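Local coordinates for variable region-containing chitin-binding protein 3 (Branchiostoma floridae, PDB 1XT5) that probably binds and hydrolyses chitin as a full-length amphioxus immune-type receptor, represented here by its N-terminal immunoglobulin V-set domain, at residues M5-T10 / L24-Q29; S50-K55 / E75-F80; L81-V86 / L94-V99; W108-Q113 / L122-V127. All coordinates share one frame; numbering follows the deposited sequence. Where two conformers were deposited one is given.

In the fold
Following the chain from the N terminus, the four contacts come strictly in series; none nests in or crosses another. Interaction 1 pairs strands A and B, closing a loop that holds strand 13-17. Interaction 2 closes the longer C'-C'' excursion, interaction 3 the D-E hairpin and interaction 4 the F-G hairpin. Interactions 1 and 3 belong to the same sheet, where Leu24 N and Leu94 O join strands B and E, while interactions 2 and 4 lie in the other sheet. The disulfide Cys26-Cys109 bolts interaction 1 to interaction 4 across the sandwich. Interactions 2 and 3 meet where Ser76 OG reaches Gly82 N and the Phe54 ring packs on Val86.

Interaction 1 of 4, residues M5-T10 / L24-Q29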
# COMPACT_ATOMS: atom_id res chain seq x y z
N MET A 5 9.94 -6.25 9.99
CA MET A 5 9.25 -5.99 8.73
C MET A 5 10.16 -5.60 7.61
O MET A 5 11.02 -4.74 7.79
CB MET A 5 8.25 -4.86 8.97
CG MET A 5 7.32 -4.63 7.76
SD MET A 5 6.14 -5.92 7.50
CE MET A 5 5.01 -5.61 8.87
N THR A 6 9.97 -6.14 6.41
CA THR A 6 10.71 -5.67 5.25
C THR A 6 9.75 -5.57 4.07
O THR A 6 9.18 -6.61 3.66
CB THR A 6 11.88 -6.57 4.89
OG1 THR A 6 12.82 -6.62 5.96
CG2 THR A 6 12.63 -6.03 3.65
N VAL A 7 9.60 -4.39 3.53
CA VAL A 7 8.82 -4.15 2.30
C VAL A 7 9.77 -4.17 1.13
O VAL A 7 10.90 -3.73 1.21
CB VAL A 7 8.08 -2.79 2.44
CG1 VAL A 7 7.55 -2.29 1.09
CG2 VAL A 7 6.95 -2.89 3.44
N ARG A 8 9.29 -4.72 0.00
CA ARG A 8 10.00 -4.67 -1.27
C ARG A 8 9.07 -4.21 -2.36
O ARG A 8 7.85 -4.40 -2.32
CB ARG A 8 10.64 -6.03 -1.58
CG ARG A 8 11.76 -6.40 -0.63
CD ARG A 8 12.41 -7.74 -1.02
NE ARG A 8 13.57 -7.98 -0.16
CZ ARG A 8 13.92 -8.44 0.99
NH1 ARG A 8 13.20 -9.05 1.95
NH2 ARG A 8 15.24 -8.35 1.28
N THR A 9 9.67 -3.62 -3.40
CA THR A 9 8.96 -3.11 -4.55
C THR A 9 9.73 -3.48 -5.82
O THR A 9 10.88 -3.11 -5.97
CB THR A 9 8.90 -1.60 -4.54
OG1 THR A 9 10.19 -1.02 -4.25
CG2 THR A 9 7.95 -1.04 -3.47
N THR A 10 9.09 -4.20 -6.72
CA THR A 10 9.73 -4.57 -7.96
C THR A 10 9.99 -3.36 -8.86
O THR A 10 10.92 -3.40 -9.67
CB THR A 10 8.92 -5.58 -8.79
OG1 THR A 10 7.61 -5.06 -9.05
CG2 THR A 10 8.82 -6.91 -8.07
N LEU A 24 0.65 -0.67 -8.80
CA LEU A 24 1.87 -0.27 -8.13
C LEU A 24 2.29 -1.47 -7.26
O LEU A 24 1.68 -1.69 -6.22
CB LEU A 24 1.72 0.95 -7.26
CG LEU A 24 1.34 2.21 -8.05
CD1 LEU A 24 0.01 2.34 -8.69
CD2 LEU A 24 1.39 3.44 -7.11
N PRO A 25 3.25 -2.30 -7.70
CA PRO A 25 3.56 -3.51 -6.95
C PRO A 25 4.13 -3.25 -5.57
O PRO A 25 4.91 -2.33 -5.33
CB PRO A 25 4.57 -4.23 -7.87
CG PRO A 25 4.24 -3.73 -9.23
CD PRO A 25 3.95 -2.28 -9.00
N CYS A 26 3.81 -4.16 -4.65
CA CYS A 26 4.38 -4.13 -3.33
C CYS A 26 4.34 -5.54 -2.73
O CYS A 26 3.34 -6.24 -2.92
CB CYS A 26 3.60 -3.18 -2.44
SG CYS A 26 4.34 -3.03 -0.77
N SER A 27 5.40 -5.91 -2.04
CA SER A 27 5.46 -7.16 -1.32
C SER A 27 6.03 -6.89 0.09
O SER A 27 6.63 -5.85 0.34
CB SER A 27 6.32 -8.21 -2.00
OG SER A 27 7.70 -7.85 -1.97
N TYR A 28 5.88 -7.85 1.00
CA TYR A 28 6.55 -7.71 2.29
C TYR A 28 6.82 -9.10 2.86
O TYR A 28 6.13 -10.09 2.53
CB TYR A 28 5.74 -6.83 3.29
CG TYR A 28 4.53 -7.54 3.85
CD1 TYR A 28 4.61 -8.29 5.02
CD2 TYR A 28 3.29 -7.51 3.22
CE1 TYR A 28 3.56 -8.95 5.54
CE2 TYR A 28 2.20 -8.20 3.75
CZ TYR A 28 2.34 -8.91 4.91
OH TYR A 28 1.27 -9.62 5.40
N GLN A 29 7.75 -9.09 3.82
CA GLN A 29 8.03 -10.21 4.68
C GLN A 29 8.08 -9.70 6.11
O GLN A 29 8.65 -8.68 6.37
CB GLN A 29 9.31 -10.91 4.35
CG GLN A 29 9.14 -11.69 3.04
CD GLN A 29 8.25 -12.91 3.17
OE1 GLN A 29 7.30 -13.08 2.40
NE2 GLN A 29 8.46 -13.82 4.15
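Strands A and B of the immunoglobulin sandwich meet here, with Thr6 facing Gln29, Val7 facing Tyr28 and Arg8 facing Ser27 in antiparallel register. Four backbone bonds make the ladder. Thr6 N gives its hydrogen to Gln29 O at 2.9 Å and Gln29 N returns one to Thr6 O; Arg8 and Ser27 exchange a second such pair. The bond from Arg8 N to Ser27 O is straight at the hydrogen (170°), yet the donor stands above the carbonyl plane. Val7 sits at a non-hydrogen-bonded position, so its own N and O turn the other way, toward strand 122-132.

Val7 and Tyr28 share the face turned to the sandwich interior, and Met5 joins them with its sulfur; all three touch Val111 of strand 105-112. Bends at chi2 (70°) and chi3 (73°) bring Met5 SD to 3.8 Å from Tyr28 CD1, an oblique Met-aromatic contact 4.7 Å from the ring centroid. Val7 splits its methyls: CG2 rests 4.1 Å from Tyr28 CB, and CG1 lies 3.8 Å from Cys26 SG, the sulfur bonded to Cys109. On the other face, the Arg8 guanidinium spreads over Thr6 CG2. Beyond the ladder Thr10 OG1 lies 3.4 Å from Pro25 CB, the two side chains crossing at about a right angle. An edge strand paired beside the cysteine-bearing B strand is the A-B arrangement of immunoglobulin domains.

Interaction 2 of 4, residues S50-K55 / E75-F80; sequences STKVFK and ESFGDF
Lys52 lies along one face of the Phe77 ring where strand C' of the V-set domain pairs with strand C''. Its CB starts 3.9 Å from Phe77 CG; CG and CD arch clear of the ring, and the bend at chi3 (82°) brings CE and NZ back over its face. CE then sits 3.6 Å from the Phe77 ring centroid, a CH-pi contact nearly on the normal, and NZ lies off-centre at 4.1 Å from that centroid, an additional cation-pi contact. Glu75 CG lies against the opposite face, toward its rim, while the carboxylate of Glu75 is held by Tyr73. At the ring edge, near its plane, comes the backbone of Phe54 and Lys55, with Lys55 N 3.6 Å from Phe77 CE1.

The backbone pairing is short: Lys55 and Glu75 exchange two bonds, and Phe77 N reaches Val53 O at 3.0 Å with a bent angle of 142°. Val53 and Phe54 both face Trp41 of strand 38-44, forming a classic beta bulge. Val53 turns its methyls to the interior, against Phe80, whose ring is carried on the short 3-10 segment 79-80. Val53 CG2 rests over that ring's face, 3.9 Å from the Phe80 centroid.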
# COMPACT_ATOMS: atom_id res chain seq x y z
N SER A 50 1.71 13.03 3.85
CA SER A 50 0.97 12.30 2.84
C SER A 50 -0.51 12.45 3.07
O SER A 50 -1.00 12.94 4.08
CB SER A 50 1.35 10.80 2.88
OG SER A 50 0.90 10.25 4.10
N THR A 51 -1.27 11.97 2.09
CA THR A 51 -2.70 11.77 2.20
C THR A 51 -3.01 10.28 2.01
O THR A 51 -2.32 9.54 1.29
CB THR A 51 -3.48 12.66 1.22
OG1 THR A 51 -4.86 12.72 1.60
CG2 THR A 51 -3.38 12.16 -0.18
N LYS A 52 -4.05 9.79 2.68
CA LYS A 52 -4.41 8.39 2.61
C LYS A 52 -4.98 8.02 1.28
O LYS A 52 -5.90 8.67 0.77
CB LYS A 52 -5.43 8.05 3.73
CG LYS A 52 -4.84 8.15 5.11
CD LYS A 52 -5.99 8.02 6.13
CE LYS A 52 -6.36 6.58 6.37
NZ LYS A 52 -7.09 6.35 7.63
N VAL A 53 -4.51 6.88 0.74
CA VAL A 53 -5.08 6.28 -0.47
C VAL A 53 -5.94 5.06 -0.09
O VAL A 53 -7.08 4.91 -0.49
CB VAL A 53 -3.99 5.93 -1.48
CG1 VAL A 53 -4.57 5.24 -2.68
CG2 VAL A 53 -3.21 7.19 -1.84
N PHE A 54 -5.33 4.16 0.67
CA PHE A 54 -5.89 2.88 1.02
C PHE A 54 -5.37 2.48 2.38
O PHE A 54 -4.20 2.70 2.69
CB PHE A 54 -5.52 1.83 -0.04
CG PHE A 54 -6.01 0.42 0.27
CD1 PHE A 54 -7.24 -0.01 -0.22
CD2 PHE A 54 -5.25 -0.44 1.06
CE1 PHE A 54 -7.69 -1.28 0.10
CE2 PHE A 54 -5.71 -1.71 1.41
CZ PHE A 54 -6.93 -2.08 0.88
N LYS A 55 -6.20 1.77 3.14
CA LYS A 55 -5.77 1.10 4.35
C LYS A 55 -6.50 -0.26 4.43
O LYS A 55 -7.68 -0.34 4.07
CB LYS A 55 -6.00 1.92 5.61
CG LYS A 55 -5.34 1.46 6.90
CD LYS A 55 -5.58 2.40 8.06
CE LYS A 55 -4.93 1.94 9.33
NZ LYS A 55 -5.17 2.90 10.46
N GLU A 75 -10.29 -0.23 2.84
CA GLU A 75 -10.94 1.06 2.60
C GLU A 75 -10.06 1.93 1.73
O GLU A 75 -8.85 2.02 1.94
CB GLU A 75 -11.23 1.76 3.93
CG GLU A 75 -12.00 3.05 3.79
CD GLU A 75 -12.57 3.62 5.05
OE1 GLU A 75 -12.22 3.12 6.14
OE2 GLU A 75 -13.34 4.62 4.93
N SER A 76 -10.68 2.62 0.77
CA SER A 76 -10.04 3.68 0.00
C SER A 76 -10.60 5.02 0.43
O SER A 76 -11.72 5.13 0.94
CB SER A 76 -10.25 3.47 -1.47
OG SER A 76 -11.61 3.34 -1.86
N PHE A 77 -9.78 6.07 0.25
CA PHE A 77 -10.03 7.36 0.88
C PHE A 77 -10.00 8.53 -0.05
O PHE A 77 -9.30 8.55 -1.06
CB PHE A 77 -8.99 7.63 2.01
CG PHE A 77 -9.06 6.64 3.14
CD1 PHE A 77 -8.32 5.47 3.08
CD2 PHE A 77 -9.87 6.90 4.25
CE1 PHE A 77 -8.36 4.53 4.07
CE2 PHE A 77 -9.92 5.95 5.23
CZ PHE A 77 -9.18 4.79 5.15
N GLY A 78 -10.77 9.59 0.31
CA GLY A 78 -10.62 10.85 -0.35
C GLY A 78 -10.88 10.75 -1.84
O GLY A 78 -11.86 10.15 -2.29
N ASP A 79 -10.01 11.40 -2.61
CA ASP A 79 -10.16 11.40 -4.03
C ASP A 79 -9.98 10.02 -4.65
O ASP A 79 -10.22 9.86 -5.83
CB ASP A 79 -9.13 12.38 -4.62
CG ASP A 79 -9.52 13.83 -4.35
OD1 ASP A 79 -10.64 14.17 -4.01
OD2 ASP A 79 -8.58 14.60 -4.52
N PHE A 80 -9.50 9.06 -3.89
CA PHE A 80 -9.25 7.71 -4.37
C PHE A 80 -10.37 6.75 -4.09
O PHE A 80 -10.30 5.61 -4.48
CB PHE A 80 -7.94 7.14 -3.77
CG PHE A 80 -6.76 8.10 -4.00
CD1 PHE A 80 -6.46 9.02 -3.01
CD2 PHE A 80 -6.09 8.05 -5.16
CE1 PHE A 80 -5.47 9.97 -3.19
CE2 PHE A 80 -5.05 8.99 -5.39
CZ PHE A 80 -4.79 9.90 -4.39

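Interaction 3 of 4, residues L81-V86 / L94-V99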
# COMPACT_ATOMS: atom_id res chain seq x y z
N LEU A 81 -11.37 7.23 -3.35
CA LEU A 81 -12.46 6.35 -2.94
C LEU A 81 -13.11 5.82 -4.18
O LEU A 81 -13.49 6.55 -5.08
CB LEU A 81 -13.46 7.09 -2.04
CG LEU A 81 -14.39 6.22 -1.22
CD1 LEU A 81 -14.98 7.05 -0.05
CD2 LEU A 81 -15.53 5.58 -1.97
N GLY A 82 -13.30 4.51 -4.21
CA GLY A 82 -13.83 3.84 -5.30
C GLY A 82 -12.95 3.56 -6.49
O GLY A 82 -13.38 2.91 -7.45
N ARG A 83 -11.73 4.03 -6.48
CA ARG A 83 -10.75 3.82 -7.53
C ARG A 83 -9.54 3.03 -7.10
O ARG A 83 -8.85 2.46 -7.96
CB ARG A 83 -10.23 5.16 -8.09
CG ARG A 83 -11.33 6.03 -8.60
CD ARG A 83 -10.86 7.25 -9.34
NE ARG A 83 -10.03 8.19 -8.63
CZ ARG A 83 -8.72 8.47 -8.78
NH1 ARG A 83 -7.98 7.79 -9.63
NH2 ARG A 83 -8.17 9.41 -8.06
N ALA A 84 -9.27 2.92 -5.82
CA ALA A 84 -8.09 2.26 -5.31
C ALA A 84 -8.50 0.94 -4.64
O ALA A 84 -9.43 0.90 -3.84
CB ALA A 84 -7.41 3.16 -4.28
N SER A 85 -7.75 -0.12 -4.92
CA SER A 85 -8.03 -1.41 -4.31
C SER A 85 -6.73 -2.18 -4.11
O SER A 85 -5.76 -1.95 -4.83
CB SER A 85 -9.05 -2.19 -5.16
OG SER A 85 -8.57 -2.47 -6.46
N VAL A 86 -6.75 -3.12 -3.18
CA VAL A 86 -5.66 -4.06 -2.94
C VAL A 86 -6.28 -5.44 -2.91
O VAL A 86 -6.99 -5.78 -1.97
CB VAL A 86 -4.91 -3.71 -1.63
CG1 VAL A 86 -3.85 -4.76 -1.32
CG2 VAL A 86 -4.22 -2.36 -1.74
N LEU A 94 -1.15 -2.19 -5.18
CA LEU A 94 -2.27 -1.27 -5.32
C LEU A 94 -2.71 -1.19 -6.79
O LEU A 94 -1.87 -1.04 -7.67
CB LEU A 94 -1.80 0.12 -4.90
CG LEU A 94 -2.82 1.26 -5.04
CD1 LEU A 94 -3.96 1.09 -4.05
CD2 LEU A 94 -2.13 2.60 -4.84
N ARG A 95 -4.01 -1.26 -7.01
CA ARG A 95 -4.63 -1.00 -8.32
C ARG A 95 -5.38 0.32 -8.22
O ARG A 95 -6.21 0.51 -7.31
CB ARG A 95 -5.59 -2.14 -8.67
CG ARG A 95 -6.24 -1.99 -10.04
CD ARG A 95 -7.07 -3.20 -10.38
NE ARG A 95 -7.80 -3.27 -11.62
CZ ARG A 95 -9.06 -2.88 -11.73
NH1 ARG A 95 -9.78 -2.33 -10.75
NH2 ARG A 95 -9.61 -3.01 -12.94
N LEU A 96 -5.12 1.22 -9.15
CA LEU A 96 -5.80 2.52 -9.24
C LEU A 96 -6.45 2.63 -10.58
O LEU A 96 -5.79 2.50 -11.64
CB LEU A 96 -4.79 3.60 -8.94
CG LEU A 96 -5.39 4.98 -8.80
CD1 LEU A 96 -6.31 5.08 -7.59
CD2 LEU A 96 -4.26 6.01 -8.74
N THR A 97 -7.77 2.85 -10.60
CA THR A 97 -8.51 2.99 -11.88
C THR A 97 -8.79 4.47 -12.16
O THR A 97 -8.67 5.33 -11.28
CB THR A 97 -9.84 2.24 -11.84
OG1 THR A 97 -10.64 2.80 -10.82
CG2 THR A 97 -9.63 0.81 -11.52
N HIS A 98 -9.19 4.72 -13.41
CA HIS A 98 -9.63 6.07 -13.83
C HIS A 98 -8.59 7.12 -13.40
O HIS A 98 -8.94 8.12 -12.76
CB HIS A 98 -10.99 6.43 -13.29
CG HIS A 98 -12.02 5.51 -13.73
ND1 HIS A 98 -12.61 5.59 -14.96
CD2 HIS A 98 -12.60 4.49 -13.05
CE1 HIS A 98 -13.49 4.60 -15.03
NE2 HIS A 98 -13.54 3.92 -13.90
N VAL A 99 -7.32 6.87 -13.74
CA VAL A 99 -6.26 7.72 -13.24
C VAL A 99 -6.43 9.16 -13.68
O VAL A 99 -6.64 9.48 -14.85
CB VAL A 99 -4.88 7.15 -13.65
CG1 VAL A 99 -3.79 8.12 -13.41
CG2 VAL A 99 -4.62 5.84 -12.93
O HOH W 1 -12.87 1.64 -9.89
O HOH W 2 -9.01 -0.50 -8.20
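Arg83 through Val86 and Leu94 through Thr97 form the D-E hairpin of the immunoglobulin sandwich, antiparallel strands whose axes approach to 4.7 Å. The backbone bonds come first. Ser85 N donates to Arg95 O and Arg95 N to Ser85 O, the latter almost perfectly straight (179°). One step further along, Thr97 N donates to Arg83 O at 2.9 Å, extending the ladder past the strand ends.

The apolar contacts all lie on the inner face. Ala84 CB is flanked by two leucine methyls, Leu94 CD1 and Leu96 CD1, each 4.0 Å away, while Val86 CG2 meets Leu94 CD1 with the side chains crossing at about a right angle. Trp41 of the opposite sheet packs against Val86 and Leu94.

On the outer face, water does the joining. One molecule donates to Gly82 O and pairs with Thr97 OG1 at 2.7 Å. A second donates to Arg83 O, accepts from Arg95 NH1 and lies 2.7 Å from Ser85 OG, so three residues share it.

The charged contact is Arg83, its chain bent at chi3 (-60°) so that the guanidinium lies alongside residues 97-98. NH1 is bridged to Asp103, the arginine-aspartate salt bridge familiar at this end of V domains, and NH2 bonds to Asp79 O. Arg83 NH1 also donates to Thr97 O at 3.0 Å, with that oxygen in the guanidinium plane.

Interaction 4 of 4, residues W108-Q113 / L122-V127. With SO4 (sulfate ion), chain B.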
# COMPACT_ATOMS: atom_id res chain seq x y z
N TRP A 108 3.50 5.55 -1.25
CA TRP A 108 4.21 4.74 -0.28
C TRP A 108 3.38 3.52 0.07
O TRP A 108 2.24 3.65 0.50
CB TRP A 108 4.45 5.57 1.00
CG TRP A 108 5.40 6.69 0.74
CD1 TRP A 108 5.09 7.94 0.27
CD2 TRP A 108 6.82 6.65 0.89
NE1 TRP A 108 6.22 8.68 0.12
CE2 TRP A 108 7.30 7.93 0.49
CE3 TRP A 108 7.72 5.71 1.29
CZ2 TRP A 108 8.65 8.23 0.52
CZ3 TRP A 108 9.06 6.01 1.32
CH2 TRP A 108 9.52 7.28 0.93
N CYS A 109 4.01 2.35 -0.09
CA CYS A 109 3.47 1.09 0.43
C CYS A 109 4.10 0.90 1.81
O CYS A 109 5.30 0.68 1.92
CB CYS A 109 3.86 -0.04 -0.51
SG CYS A 109 3.16 -1.60 0.09
N GLN A 110 3.28 1.03 2.83
CA GLN A 110 3.70 0.91 4.22
C GLN A 110 3.02 -0.33 4.79
O GLN A 110 1.80 -0.50 4.68
CB GLN A 110 3.30 2.15 5.00
CG GLN A 110 3.67 2.05 6.47
CD GLN A 110 3.28 3.32 7.16
OE1 GLN A 110 3.97 4.32 7.08
NE2 GLN A 110 2.12 3.32 7.77
N VAL A 111 3.79 -1.18 5.45
CA VAL A 111 3.26 -2.36 6.11
C VAL A 111 3.80 -2.33 7.55
O VAL A 111 5.00 -2.13 7.77
CB VAL A 111 3.61 -3.66 5.39
CG1 VAL A 111 2.89 -4.85 6.04
CG2 VAL A 111 3.29 -3.60 3.91
N ALA A 112 2.91 -2.50 8.53
CA ALA A 112 3.30 -2.32 9.92
C ALA A 112 2.56 -3.33 10.80
O ALA A 112 1.41 -3.68 10.53
CB ALA A 112 2.94 -0.92 10.41
N GLN A 113 3.22 -3.72 11.87
CA GLN A 113 2.52 -4.36 12.95
C GLN A 113 1.34 -3.50 13.41
O GLN A 113 1.43 -2.27 13.37
CB GLN A 113 3.41 -4.58 14.14
CG GLN A 113 4.58 -5.48 13.86
CD GLN A 113 5.47 -5.59 15.08
OE1 GLN A 113 5.96 -4.58 15.59
NE2 GLN A 113 5.64 -6.79 15.58
N LEU A 122 7.76 -1.66 11.34
CA LEU A 122 7.21 -0.96 10.22
C LEU A 122 8.25 -0.90 9.10
O LEU A 122 9.44 -0.76 9.39
CB LEU A 122 6.80 0.52 10.57
CG LEU A 122 6.16 1.37 9.48
CD1 LEU A 122 5.22 2.36 10.12
CD2 LEU A 122 7.16 2.17 8.63
N ASP A 123 7.81 -0.97 7.84
CA ASP A 123 8.67 -0.57 6.74
C ASP A 123 7.81 0.09 5.69
O ASP A 123 6.58 -0.09 5.67
CB ASP A 123 9.49 -1.74 6.19
CG ASP A 123 10.65 -1.34 5.31
OD1 ASP A 123 11.10 -0.16 5.39
OD2 ASP A 123 11.14 -2.19 4.54
N ALA A 124 8.43 0.83 4.79
CA ALA A 124 7.72 1.48 3.69
C ALA A 124 8.69 1.75 2.56
O ALA A 124 9.85 2.09 2.81
CB ALA A 124 7.10 2.81 4.16
N LYS A 125 8.20 1.64 1.33
CA LYS A 125 8.93 2.02 0.14
C LYS A 125 7.98 2.73 -0.79
O LYS A 125 6.76 2.49 -0.75
CB LYS A 125 9.56 0.83 -0.58
CG LYS A 125 10.71 0.21 0.17
CD LYS A 125 11.33 -0.96 -0.52
CE LYS A 125 12.70 -1.36 0.01
NZ LYS A 125 12.69 -1.61 1.45
N SER A 126 8.52 3.58 -1.67
CA SER A 126 7.68 4.37 -2.56
C SER A 126 7.80 3.92 -4.01
O SER A 126 8.84 3.47 -4.49
CB SER A 126 7.95 5.86 -2.45
OG SER A 126 9.12 6.26 -3.15
N VAL A 127 6.68 4.12 -4.72
CA VAL A 127 6.57 3.89 -6.15
C VAL A 127 6.04 5.20 -6.76
O VAL A 127 5.00 5.68 -6.34
CB VAL A 127 5.60 2.74 -6.46
CG1 VAL A 127 5.60 2.44 -7.94
CG2 VAL A 127 5.98 1.48 -5.68
S SO4 B . 8.33 -7.61 18.91
O1 SO4 B . 7.73 -7.84 20.30
O2 SO4 B . 7.23 -7.64 17.93
O3 SO4 B . 9.32 -8.54 18.59
O4 SO4 B . 8.91 -6.27 18.93
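Trp108 has CG anti to its carbonyl carbon (chi1 -67°), and with chi2 near 87° the indole swings across toward Ser126. Ser126 CB therefore sits over the centre of the six-membered ring, 3.5 Å from its centroid and close to the normal, a CH-pi contact. Trp108 CE3 also touches Ala124 CB at 4.1 Å, and the indole NE1 is held by Gly44 O. Further along the same face, Gln110 stretches out fully and lays its amide against Leu122, with Gln110 CD 3.7 Å from Leu122 CD1; the same methyl rests 4.0 Å from Ala112 CB.

These residues belong to the F-G hairpin of the V domain, whose connecting loop corresponds to CDR3 of antibodies. Two reciprocal bond pairs zip it: Cys109 N to Lys125 O at 2.8 Å with its return bond, and Val111 with Asp123. Cys109 and Val111 look into the sandwich, Cys109 as the F-strand half of the disulfide. Lys125 NZ and Asp123 OD2, a long salt bridge at 3.5 Å, also bond to Val7 O and Val7 N respectively, so they clamp strand A. At the loop end, Gln113 NE2 bonds to Asp33 and donates to O2 of a sulfate, probably from the crystallisation liquor, at 3.0 Å.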